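Local coordinates for virulence associated protein VAPB (Rhodococcus equi, PDB 4CV7) that is associated with virulence, probably contributing to host infection by the bacterium, though its molecular role is not established, at residues N68-Y73 against V98-G103; T72-N77 against G92-V97. All coordinates share one frame; numbering follows the deposited sequence.

Contact 1 (N68-Y73 against V98-G103); sequences NALGTY and VGVGGG
Val98 and Gly99 run alongside Ala69 where two neighbouring strands of the eight-stranded antiparallel Greek-key barrel, 64-68 and 100-108, part at one end of the sheet. Val98 turns its own side chain away from 68-73 and meets the other segment with its backbone: its carbonyl carbon lies 4.0 Å from Ala69 CB. Its amide is held from outside by Thr39 OG1. Gly99 carries the one hydrogen bond across the contact, Ala69 N to Gly99 O at 2.9 Å, with the donor tilted 27° from the carbonyl plane. The CA of Gly99 also takes the weight of the leucine, Leu70 CD2 resting on it at 3.7 Å. Val100 is the first residue of its strand and forms with Asn68 an antiparallel non-hydrogen-bonded pair, their CA atoms 4.4 Å apart and both side chains on the same face of the sheet. There the two side chains run alongside each other in the same direction, and Val100 CG1 touches both the amide of Asn68 and the isobutyl group of Leu70, whose CD1 lies 3.8 Å from it. Val98, Gly99 and Val100 have a second conformer; one is described. Beyond Val100 the glycines leave 68-73; Gly101 and Gly103 pair instead with Tyr67 and Phe65 of strand 64-68. With CG anti to the backbone N (chi1 180°), the Asn68 amide swings toward the following loop and closes an Asx turn. Leu70 N donates to Asn68 OD1 over 2.8 Å from above the carbonyl plane, while the other arm of the amide, ND2, touches Val100 CG1 at 3.5 Å.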
ATOM      1  N   ASN A  68       6.826  -0.791   5.521  1.00 14.04           N
ATOM      2  CA  ASN A  68       7.752  -0.751   6.664  1.00 16.45           C
ATOM      3  C   ASN A  68       6.944  -0.271   7.803  1.00 16.99           C
ATOM      4  O   ASN A  68       6.355   0.851   7.778  1.00 15.82           O
ATOM      5  CB  ASN A  68       8.946   0.217   6.340  1.00 17.20           C
ATOM      6  CG  ASN A  68       9.957   0.308   7.502  1.00 21.07           C
ATOM      7  OD1 ASN A  68       9.596   0.679   8.641  1.00 21.40           O
ATOM      8  ND2 ASN A  68      11.247   0.116   7.207  1.00 23.53           N
ATOM      9  N   ALA A  69       6.980  -1.091   8.834  1.00 18.59           N
ATOM     10  CA  ALA A  69       6.360  -0.814  10.088  1.00 20.26           C
ATOM     11  C   ALA A  69       7.328  -0.786  11.188  1.00 20.63           C
ATOM     12  O   ALA A  69       6.946  -1.003  12.340  1.00 28.78           O
ATOM     13  CB  ALA A  69       5.354  -1.923  10.317  1.00 21.57           C
ATOM     14  N   LEU A  70       8.588  -0.420  10.976  1.00 22.54           N
ATOM     15  CA  LEU A  70       9.570  -0.480  12.047  1.00 24.47           C
ATOM     16  C   LEU A  70       9.474   0.778  12.824  1.00 24.75           C
ATOM     17  O   LEU A  70      10.011   0.801  13.942  1.00 28.92           O
ATOM     18  CB  LEU A  70      11.034  -0.606  11.489  1.00 27.22           C
ATOM     19  CG  LEU A  70      11.280  -1.801  10.582  1.00 30.04           C
ATOM     20  CD1 LEU A  70      12.728  -1.818  10.103  1.00 32.80           C
ATOM     21  CD2 LEU A  70      10.959  -3.093  11.348  1.00 33.96           C
ATOM     22  N   GLY A  71       8.916   1.845  12.272  1.00 20.83           N
ATOM     23  CA  GLY A  71       8.868   3.128  13.024  1.00 21.60           C
ATOM     24  C   GLY A  71       7.486   3.425  13.592  1.00 21.99           C
ATOM     25  O   GLY A  71       6.771   2.485  13.937  1.00 24.71           O
ATOM     26  N   THR A  72       7.081   4.680  13.626  1.00 22.68           N
ATOM     27  CA  THR A  72       5.869   5.097  14.333  1.00 23.46           C
ATOM     28  C   THR A  72       4.618   4.917  13.517  1.00 21.95           C
ATOM     29  O   THR A  72       3.518   4.830  14.100  1.00 23.79           O
ATOM     30  CB  THR A  72       5.921   6.565  14.856  1.00 24.45           C
ATOM     31  OG1 THR A  72       6.164   7.482  13.823  1.00 26.22           O
ATOM     32  CG2 THR A  72       7.075   6.749  15.836  1.00 27.67           C
ATOM     33  N   TYR A  73       4.781   4.864  12.183  1.00 20.35           N
ATOM     34  CA  TYR A  73       3.686   4.753  11.229  1.00 18.34           C
ATOM     35  C   TYR A  73       3.888   3.516  10.339  1.00 17.57           C
ATOM     36  O   TYR A  73       4.970   2.920  10.331  1.00 18.21           O
ATOM     37  CB  TYR A  73       3.710   6.038  10.323  1.00 20.34           C
ATOM     38  CG  TYR A  73       3.276   7.293  11.011  1.00 23.52           C
ATOM     39  CD1 TYR A  73       1.974   7.507  11.448  1.00 26.21           C
ATOM     40  CD2 TYR A  73       4.216   8.345  11.171  1.00 25.78           C
ATOM     41  CE1 TYR A  73       1.624   8.709  12.113  1.00 27.19           C
ATOM     42  CE2 TYR A  73       3.894   9.538  11.844  1.00 28.85           C
ATOM     43  CZ  TYR A  73       2.591   9.708  12.280  1.00 29.17           C
ATOM     44  OH  TYR A  73       2.242  10.857  12.910  1.00 30.35           O
ATOM     45  N   VAL A  98       4.271  -5.911  11.523  0.59 27.10           N
ATOM     46  CA  VAL A  98       5.538  -5.481  12.104  0.59 29.69           C
ATOM     47  C   VAL A  98       6.436  -5.682  10.915  0.59 28.97           C
ATOM     48  O   VAL A  98       6.006  -6.314   9.950  0.59 27.30           O
ATOM     49  CB  VAL A  98       5.964  -6.345  13.331  0.59 29.83           C
ATOM     50  CG1 VAL A  98       4.869  -6.364  14.365  0.59 30.55           C
ATOM     51  CG2 VAL A  98       6.354  -7.762  12.927  0.59 32.26           C
ATOM     52  N   GLY A  99       7.679  -5.231  10.989  0.59 27.62           N
ATOM     53  CA  GLY A  99       8.633  -5.618  10.033  0.59 22.30           C
ATOM     54  C   GLY A  99       8.538  -4.887   8.736  0.59 19.66           C
ATOM     55  O   GLY A  99       7.718  -3.913   8.634  0.59 18.56           O
ATOM     56  N   VAL A 100       9.253  -5.426   7.716  0.59 17.79           N
ATOM     57  CA  VAL A 100       9.197  -4.918   6.430  0.59 18.80           C
ATOM     58  C   VAL A 100       8.647  -6.067   5.508  0.59 18.85           C
ATOM     59  O   VAL A 100       8.408  -7.226   5.909  0.59 20.08           O
ATOM     60  CB  VAL A 100      10.563  -4.405   6.011  0.59 18.55           C
ATOM     61  CG1 VAL A 100      11.173  -3.383   6.965  0.59 19.61           C
ATOM     62  CG2 VAL A 100      11.537  -5.558   5.770  0.59 20.19           C
ATOM     63  N   GLY A 101       8.215  -5.678   4.329  1.00 18.96           N
ATOM     64  CA  GLY A 101       7.843  -6.699   3.327  1.00 16.58           C
ATOM     65  C   GLY A 101       7.473  -5.973   2.069  1.00 14.20           C
ATOM     66  O   GLY A 101       7.661  -4.735   1.930  1.00 14.23           O
ATOM     67  N   GLY A 102       6.968  -6.738   1.126  1.00 13.03           N
ATOM     68  CA  GLY A 102       6.641  -6.144  -0.140  1.00 12.70           C
ATOM     69  C   GLY A 102       6.276  -7.185  -1.164  1.00 13.06           C
ATOM     70  O   GLY A 102       6.395  -8.392  -0.911  1.00 13.24           O
ATOM     71  N   GLY A 103       5.798  -6.751  -2.328  1.00 12.95           N
ATOM     72  CA  GLY A 103       5.394  -7.655  -3.382  1.00 13.46           C
ATOM     73  C   GLY A 103       4.800  -6.912  -4.521  1.00 13.71           C
ATOM     74  O   GLY A 103       5.109  -5.773  -4.835  1.00 14.53           O
TER

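Contact 2 (T72-N77 against G92-V97); sequences TYLNIN and GAVSAV
The backbones of Thr72-Leu74 and Gly92-Ala93 pass close without a direct hydrogen bond, Leu74 N and Ala93 N standing 4.2 Å apart, and a water bridges the two segments. It donates to Thr72 O at 2.7 Å and accepts from Ala93 N at 3.0 Å, so both backbone groups are satisfied where the two segments diverge. Ala93 adds its methyl, which lies near the same Thr72 carbonyl. Leu74 carries the side-chain contact. Its CG is anti to the backbone N (chi1 170°), which sends the two methyls in under the loop 92-97, while its CB sits 3.8 Å from Gly92 O. This is the end of a beta hairpin in the Greek-key barrel: strands 74-79 and 85-91 pair through Leu74 with Ala91 and Ile76 with Ile89, and 92-97 is the chain leaving the second strand. The loop bends back in a type I turn from Val94 to Val97, closed by Val97 N to Val94 O at 3.0 Å, and so brings two valines over one leucine. Leu74 CD2 meets Val94 CG2 at 4.1 Å, the side chains crossing at a slant; in the conformer described, Leu74 CD1 meets Val97 CG1 at the same distance, with the side chains at about a right angle. Phe46 of strand 42-52 touches both Leu74 and Val94, and Val12 of strand 4-14 touches both valines.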
ATOM      1  N   THR A  72       7.081   4.680  13.626  1.00 22.68           N
ATOM      2  CA  THR A  72       5.869   5.097  14.333  1.00 23.46           C
ATOM      3  C   THR A  72       4.618   4.917  13.517  1.00 21.95           C
ATOM      4  O   THR A  72       3.518   4.830  14.100  1.00 23.79           O
ATOM      5  CB  THR A  72       5.921   6.565  14.856  1.00 24.45           C
ATOM      6  OG1 THR A  72       6.164   7.482  13.823  1.00 26.22           O
ATOM      7  CG2 THR A  72       7.075   6.749  15.836  1.00 27.67           C
ATOM      8  N   TYR A  73       4.781   4.864  12.183  1.00 20.35           N
ATOM      9  CA  TYR A  73       3.686   4.753  11.229  1.00 18.34           C
ATOM     10  C   TYR A  73       3.888   3.516  10.339  1.00 17.57           C
ATOM     11  O   TYR A  73       4.970   2.920  10.331  1.00 18.21           O
ATOM     12  CB  TYR A  73       3.710   6.038  10.323  1.00 20.34           C
ATOM     13  CG  TYR A  73       3.276   7.293  11.011  1.00 23.52           C
ATOM     14  CD1 TYR A  73       1.974   7.507  11.448  1.00 26.21           C
ATOM     15  CD2 TYR A  73       4.216   8.345  11.171  1.00 25.78           C
ATOM     16  CE1 TYR A  73       1.624   8.709  12.113  1.00 27.19           C
ATOM     17  CE2 TYR A  73       3.894   9.538  11.844  1.00 28.85           C
ATOM     18  CZ  TYR A  73       2.591   9.708  12.280  1.00 29.17           C
ATOM     19  OH  TYR A  73       2.242  10.857  12.910  1.00 30.35           O
ATOM     20  N   LEU A  74       2.857   3.157   9.656  1.00 15.84           N
ATOM     21  CA  LEU A  74       2.927   2.259   8.503  1.00 14.98           C
ATOM     22  C   LEU A  74       3.247   3.029   7.264  1.00 16.31           C
ATOM     23  O   LEU A  74       2.444   3.800   6.860  1.00 17.90           O
ATOM     24  CB  LEU A  74       1.637   1.432   8.347  1.00 18.29           C
ATOM     25  CG  LEU A  74       1.431   0.622   7.097  1.00 20.39           C
ATOM     26  CD1 LEU A  74       2.467  -0.435   7.024  1.00 22.06           C
ATOM     27  CD2 LEU A  74       0.052  -0.055   7.071  1.00 22.75           C
ATOM     28  N   ASN A  75       4.398   2.747   6.667  1.00 14.21           N
ATOM     29  CA  ASN A  75       4.788   3.362   5.451  1.00 14.14           C
ATOM     30  C   ASN A  75       4.618   2.364   4.308  1.00 14.50           C
ATOM     31  O   ASN A  75       4.989   1.204   4.417  1.00 14.04           O
ATOM     32  CB  ASN A  75       6.246   3.766   5.524  1.00 15.98           C
ATOM     33  CG  ASN A  75       6.644   4.509   4.343  1.00 19.63           C
ATOM     34  OD1 ASN A  75       7.283   3.996   3.424  1.00 23.56           O
ATOM     35  ND2 ASN A  75       6.278   5.695   4.338  1.00 23.37           N
ATOM     36  N   ILE A  76       4.013   2.838   3.215  1.00 13.50           N
ATOM     37  CA  ILE A  76       3.874   2.003   1.988  1.00 13.30           C
ATOM     38  C   ILE A  76       4.417   2.809   0.837  1.00 12.69           C
ATOM     39  O   ILE A  76       3.928   3.895   0.547  1.00 13.93           O
ATOM     40  CB  ILE A  76       2.420   1.610   1.677  1.00 13.87           C
ATOM     41  CG1 ILE A  76       1.816   0.853   2.863  1.00 15.58           C
ATOM     42  CG2 ILE A  76       2.410   0.739   0.486  1.00 14.16           C
ATOM     43  CD1 ILE A  76       0.280   0.765   2.793  1.00 17.73           C
ATOM     44  N   ASN A  77       5.420   2.246   0.144  1.00 11.99           N
ATOM     45  CA  ASN A  77       5.983   2.887  -1.084  1.00 12.07           C
ATOM     46  C   ASN A  77       5.530   2.119  -2.302  1.00 11.94           C
ATOM     47  O   ASN A  77       5.510   0.875  -2.270  1.00 11.96           O
ATOM     48  CB  ASN A  77       7.503   2.845  -1.004  1.00 12.35           C
ATOM     49  CG  ASN A  77       8.064   3.738   0.083  1.00 12.61           C
ATOM     50  OD1 ASN A  77       7.508   4.757   0.438  1.00 13.54           O
ATOM     51  ND2 ASN A  77       9.212   3.325   0.630  1.00 13.76           N
ATOM     52  N   GLY A  92      -1.653   5.004   9.976  1.00 21.35           N
ATOM     53  CA  GLY A  92      -1.472   4.540  11.387  1.00 21.81           C
ATOM     54  C   GLY A  92      -1.020   3.068  11.419  1.00 23.32           C
ATOM     55  O   GLY A  92      -1.322   2.269  10.507  1.00 22.31           O
ATOM     56  N   ALA A  93      -0.234   2.756  12.434  1.00 23.00           N
ATOM     57  CA  ALA A  93       0.310   1.419  12.661  1.00 24.98           C
ATOM     58  C   ALA A  93      -0.812   0.392  12.757  1.00 25.34           C
ATOM     59  O   ALA A  93      -1.882   0.675  13.329  1.00 27.79           O
ATOM     60  CB  ALA A  93       1.079   1.398  13.971  1.00 25.24           C
ATOM     61  N   VAL A  94      -0.545  -0.822  12.287  1.00 23.42           N
ATOM     62  CA  VAL A  94      -1.481  -1.968  12.352  1.00 26.06           C
ATOM     63  C   VAL A  94      -0.725  -3.086  13.006  1.00 25.45           C
ATOM     64  O   VAL A  94       0.442  -3.387  12.636  1.00 26.42           O
ATOM     65  CB  VAL A  94      -1.795  -2.404  10.875  1.00 28.19           C
ATOM     66  CG1 VAL A  94      -2.634  -3.704  10.826  1.00 30.57           C
ATOM     67  CG2 VAL A  94      -2.441  -1.267  10.074  1.00 29.87           C
ATOM     68  N   SER A  95      -1.287  -3.751  14.017  1.00 25.73           N
ATOM     69  CA  SER A  95      -0.466  -4.570  14.868  1.00 28.50           C
ATOM     70  C   SER A  95      -0.059  -5.896  14.241  1.00 29.31           C
ATOM     71  O   SER A  95       0.951  -6.450  14.642  1.00 28.26           O
ATOM     72  CB  SER A  95      -1.111  -4.792  16.234  1.00 30.86           C
ATOM     73  OG  SER A  95      -1.855  -5.947  16.185  1.00 39.67           O
ATOM     74  N   ALA A  96      -0.817  -6.358  13.254  1.00 27.42           N
ATOM     75  CA  ALA A  96      -0.473  -7.504  12.397  1.00 28.08           C
ATOM     76  C   ALA A  96       0.644  -7.236  11.424  1.00 26.63           C
ATOM     77  O   ALA A  96       1.082  -8.145  10.746  1.00 28.41           O
ATOM     78  CB  ALA A  96      -1.683  -7.982  11.675  1.00 28.74           C
ATOM     79  N   VAL A  97       1.052  -5.965  11.271  0.59 26.63           N
ATOM     80  CA  VAL A  97       2.178  -5.573  10.413  0.59 28.13           C
ATOM     81  C   VAL A  97       3.319  -5.033  11.260  0.59 28.13           C
ATOM     82  O   VAL A  97       3.345  -3.881  11.724  0.59 25.45           O
ATOM     83  CB  VAL A  97       1.777  -4.612   9.275  0.59 27.54           C
ATOM     84  CG1 VAL A  97       2.976  -4.307   8.379  0.59 26.62           C
ATOM     85  CG2 VAL A  97       0.594  -5.155   8.470  0.59 29.95           C
TER
HETATM   86  O   HOH W   1       0.858   5.069  14.057  1.00 24.60           O

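From the N-terminal side, strand 64-68 ends at Asn68, and the loop through Thr72 and Tyr73, shared by both contacts, leads into strand 74-79. The chain then runs out and back through strand 85-91 to 92-97, where contact 2 closes the shorter loop, with 14 residues between its segments. It goes on directly into 98-103, and contact 1 closes the longer one, 24 residues, which encloses the whole of the shorter loop; the two nest and do not cross. Contact 1 ties strand 100-108 to the end of strand 64-68, and contact 2 ties the loop between strands 85-91 and 100-108 to strand 74-79. Between them, Asn68 N probably bonds to Asn75 O.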